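Local coordinates for protein haloacid dehalogenase-like hydrolase (Klebsiella pneumoniae subsp. pneumoniae, PDB 3PGV) that is probably a magnesium-dependent phosphatase of the Cof family within the haloacid dehalogenase-like hydrolase superfamily, at residues A60-V68 against N123-Y131. Numbering follows the deposited sequence.
With EDO (1,2-ethanediol), chain I.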
# COMPACT_ATOMS: atom_id res chain seq x y z
N ALA A 60 6.31 -0.83 -1.16
CA ALA A 60 4.98 -1.32 -0.80
C ALA A 60 3.95 -0.23 -0.88
O ALA A 60 4.03 0.76 -0.16
CB ALA A 60 5.01 -1.92 0.60
N THR A 61 2.95 -0.41 -1.73
CA THR A 61 1.94 0.62 -1.93
C THR A 61 0.54 0.04 -1.96
O THR A 61 0.35 -1.16 -2.20
CB THR A 61 2.26 1.43 -3.20
OG1 THR A 61 1.25 2.44 -3.38
CG2 THR A 61 2.36 0.54 -4.45
N GLY A 62 -0.45 0.91 -1.74
CA GLY A 62 -1.85 0.58 -1.92
C GLY A 62 -2.26 0.71 -3.37
O GLY A 62 -3.27 0.13 -3.79
N ARG A 63 -1.43 1.40 -4.18
CA ARG A 63 -1.69 1.59 -5.60
C ARG A 63 -1.77 0.28 -6.35
O ARG A 63 -1.16 -0.71 -5.94
CB ARG A 63 -0.61 2.45 -6.24
CG ARG A 63 -0.59 3.91 -5.80
CD ARG A 63 0.32 4.66 -6.74
NE ARG A 63 0.64 6.01 -6.28
CZ ARG A 63 1.30 6.89 -7.03
NH1 ARG A 63 1.67 6.58 -8.27
NH2 ARG A 63 1.57 8.10 -6.55
N HIS A 64 -2.47 0.28 -7.51
CA HIS A 64 -2.47 -0.87 -8.42
C HIS A 64 -1.10 -0.88 -9.12
O HIS A 64 -0.49 0.18 -9.29
CB HIS A 64 -3.58 -0.70 -9.46
CG HIS A 64 -3.84 -1.92 -10.29
ND1 HIS A 64 -2.99 -2.28 -11.31
CD2 HIS A 64 -4.90 -2.76 -10.27
CE1 HIS A 64 -3.52 -3.37 -11.85
NE2 HIS A 64 -4.68 -3.68 -11.26
N TYR A 65 -0.64 -2.05 -9.54
CA TYR A 65 0.65 -2.19 -10.22
C TYR A 65 0.76 -1.28 -11.48
O TYR A 65 1.79 -0.63 -11.67
CB TYR A 65 0.94 -3.66 -10.57
CG TYR A 65 2.35 -3.89 -11.07
CD1 TYR A 65 3.44 -3.79 -10.21
CD2 TYR A 65 2.58 -4.28 -12.39
CE1 TYR A 65 4.74 -3.97 -10.67
CE2 TYR A 65 3.88 -4.47 -12.86
CZ TYR A 65 4.96 -4.33 -11.99
OH TYR A 65 6.24 -4.54 -12.44
N ILE A 66 -0.32 -1.18 -12.26
CA ILE A 66 -0.34 -0.32 -13.45
C ILE A 66 -0.10 1.14 -13.06
O ILE A 66 0.56 1.88 -13.80
CB ILE A 66 -1.67 -0.50 -14.24
CG1 ILE A 66 -1.79 -1.95 -14.77
CG2 ILE A 66 -1.79 0.53 -15.40
CD1 ILE A 66 -3.20 -2.31 -15.28
N ASP A 67 -0.58 1.53 -11.86
CA ASP A 67 -0.50 2.90 -11.34
C ASP A 67 0.90 3.24 -10.73
O ASP A 67 1.12 4.37 -10.32
CB ASP A 67 -1.61 3.11 -10.30
CG ASP A 67 -2.35 4.43 -10.41
OD1 ASP A 67 -1.82 5.36 -11.07
OD2 ASP A 67 -3.43 4.56 -9.80
N VAL A 68 1.82 2.27 -10.69
CA VAL A 68 3.19 2.54 -10.20
C VAL A 68 4.22 2.42 -11.32
O VAL A 68 5.43 2.41 -11.06
CB VAL A 68 3.60 1.69 -8.95
CG1 VAL A 68 2.74 2.04 -7.75
CG2 VAL A 68 3.53 0.20 -9.24
N ASN A 123 -15.15 1.30 -4.90
CA ASN A 123 -14.14 1.04 -5.92
C ASN A 123 -13.63 -0.37 -5.81
O ASN A 123 -13.52 -0.91 -4.71
CB ASN A 123 -12.98 2.02 -5.80
CG ASN A 123 -13.36 3.45 -5.95
OD1 ASN A 123 -13.19 4.04 -7.00
ND2 ASN A 123 -13.81 4.07 -4.88
N VAL A 124 -13.31 -0.99 -6.95
CA VAL A 124 -12.86 -2.38 -6.99
C VAL A 124 -11.63 -2.51 -7.92
O VAL A 124 -11.66 -2.02 -9.05
CB VAL A 124 -14.01 -3.33 -7.47
CG1 VAL A 124 -13.54 -4.76 -7.57
CG2 VAL A 124 -15.23 -3.22 -6.55
N TYR A 125 -10.57 -3.20 -7.45
CA TYR A 125 -9.48 -3.61 -8.33
C TYR A 125 -9.64 -5.08 -8.64
O TYR A 125 -9.47 -5.91 -7.76
CB TYR A 125 -8.10 -3.35 -7.71
CG TYR A 125 -7.67 -1.89 -7.68
CD1 TYR A 125 -8.34 -0.93 -8.44
CD2 TYR A 125 -6.55 -1.49 -6.96
CE1 TYR A 125 -7.96 0.41 -8.42
CE2 TYR A 125 -6.16 -0.16 -6.92
CZ TYR A 125 -6.86 0.79 -7.66
OH TYR A 125 -6.46 2.12 -7.63
N ARG A 126 -10.13 -5.40 -9.86
CA ARG A 126 -10.26 -6.77 -10.32
C ARG A 126 -9.21 -7.02 -11.36
O ARG A 126 -9.27 -6.44 -12.46
CB ARG A 126 -11.65 -7.01 -10.92
CG ARG A 126 -11.85 -8.44 -11.36
CD ARG A 126 -13.23 -8.69 -11.93
NE ARG A 126 -13.44 -10.11 -12.17
CZ ARG A 126 -12.99 -10.76 -13.24
NH1 ARG A 126 -12.32 -10.11 -14.18
NH2 ARG A 126 -13.21 -12.06 -13.37
N GLU A 127 -8.19 -7.84 -11.01
CA GLU A 127 -7.05 -8.11 -11.90
C GLU A 127 -6.42 -6.78 -12.36
O GLU A 127 -6.06 -5.97 -11.51
CB GLU A 127 -7.45 -9.00 -13.11
CG GLU A 127 -8.11 -10.32 -12.73
CD GLU A 127 -7.25 -11.34 -11.99
OE1 GLU A 127 -6.10 -10.99 -11.61
OE2 GLU A 127 -7.72 -12.47 -11.79
N ASP A 128 -6.39 -6.52 -13.67
CA ASP A 128 -5.82 -5.28 -14.21
C ASP A 128 -6.87 -4.20 -14.46
O ASP A 128 -6.58 -3.20 -15.12
CB ASP A 128 -5.02 -5.56 -15.49
CG ASP A 128 -3.66 -6.17 -15.24
OD1 ASP A 128 -3.15 -6.06 -14.07
OD2 ASP A 128 -3.04 -6.67 -16.21
N GLU A 129 -8.07 -4.37 -13.90
CA GLU A 129 -9.14 -3.39 -14.11
C GLU A 129 -9.58 -2.69 -12.85
O GLU A 129 -9.52 -3.26 -11.75
CB GLU A 129 -10.34 -4.03 -14.82
CG GLU A 129 -10.07 -4.45 -16.25
CD GLU A 129 -11.30 -4.91 -16.99
OE1 GLU A 129 -12.03 -5.78 -16.44
OE2 GLU A 129 -11.55 -4.40 -18.10
N TRP A 130 -10.08 -1.47 -13.00
CA TRP A 130 -10.59 -0.66 -11.92
C TRP A 130 -12.05 -0.39 -12.15
O TRP A 130 -12.43 0.08 -13.22
CB TRP A 130 -9.77 0.64 -11.82
CG TRP A 130 -10.37 1.72 -10.96
CD1 TRP A 130 -11.08 1.56 -9.81
CD2 TRP A 130 -10.10 3.13 -11.07
NE1 TRP A 130 -11.36 2.79 -9.25
CE2 TRP A 130 -10.73 3.77 -9.98
CE3 TRP A 130 -9.39 3.92 -11.99
CZ2 TRP A 130 -10.74 5.15 -9.82
CZ3 TRP A 130 -9.37 5.30 -11.83
CH2 TRP A 130 -10.05 5.90 -10.75
N TYR A 131 -12.90 -0.82 -11.19
CA TYR A 131 -14.34 -0.64 -11.27
C TYR A 131 -14.84 0.33 -10.23
O TYR A 131 -14.26 0.43 -9.15
CB TYR A 131 -15.08 -1.99 -11.18
CG TYR A 131 -14.95 -2.83 -12.43
CD1 TYR A 131 -13.88 -3.72 -12.58
CD2 TYR A 131 -15.86 -2.70 -13.47
CE1 TYR A 131 -13.75 -4.49 -13.74
CE2 TYR A 131 -15.72 -3.44 -14.64
CZ TYR A 131 -14.67 -4.35 -14.77
OH TYR A 131 -14.55 -5.11 -15.91
C1 EDO I . -10.76 -0.47 -16.47
O1 EDO I . -11.10 -0.66 -17.85
C2 EDO I . -9.25 -0.61 -16.30
O2 EDO I . -8.84 -0.11 -15.02
O HOH W 1 -3.91 2.60 -7.93
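His64 bridges the two segments with its imidazole, donating its NE2 N-H to the carbonyl O of Glu127 at 2.7 Å. The bond is nearly straight, lies close to the ring plane and uses an in-plane lone pair of the carbonyl. With CG anti to the backbone N (chi1 -169°), the imidazole also turns its CD2 edge to one face of the Tyr125 ring, an edge-to-face pair with planes at 84° and centroids 5.2 Å apart. His64 CB lies over the same phenol face, 3.7 Å from Tyr125 CE2, and adds a CH-pi contact. At the exposed turn Ile66 lays its CD1 against Asp128, 3.5 Å from the backbone O and 3.7 Å from CB. In this protein the contact brings the cap against the core of the HAD fold: 60-68 runs from the end of strand 56-60 of the largely parallel Rossmann-like sheet into the loop before helix 69-75, while 123-131 is a cap beta hairpin whose type II' turn, Arg126 to Glu129, presents the Glu127 carbonyl. At the other ring nitrogen, His64 ND1 accepts from Ile66 N at 3.0 Å almost exactly in the ring plane, so bonds at both nitrogens fix the ring's rotation. A water ties the phenol to the loop, 2.6 Å from Tyr125 OH, accepting from His64 N and donating to Asp67 OD2. Farther in, Arg63 NH1 binds Asp67 O, and Arg63 NH2 forms a salt bridge with Asp29, a ligand of the calcium ion.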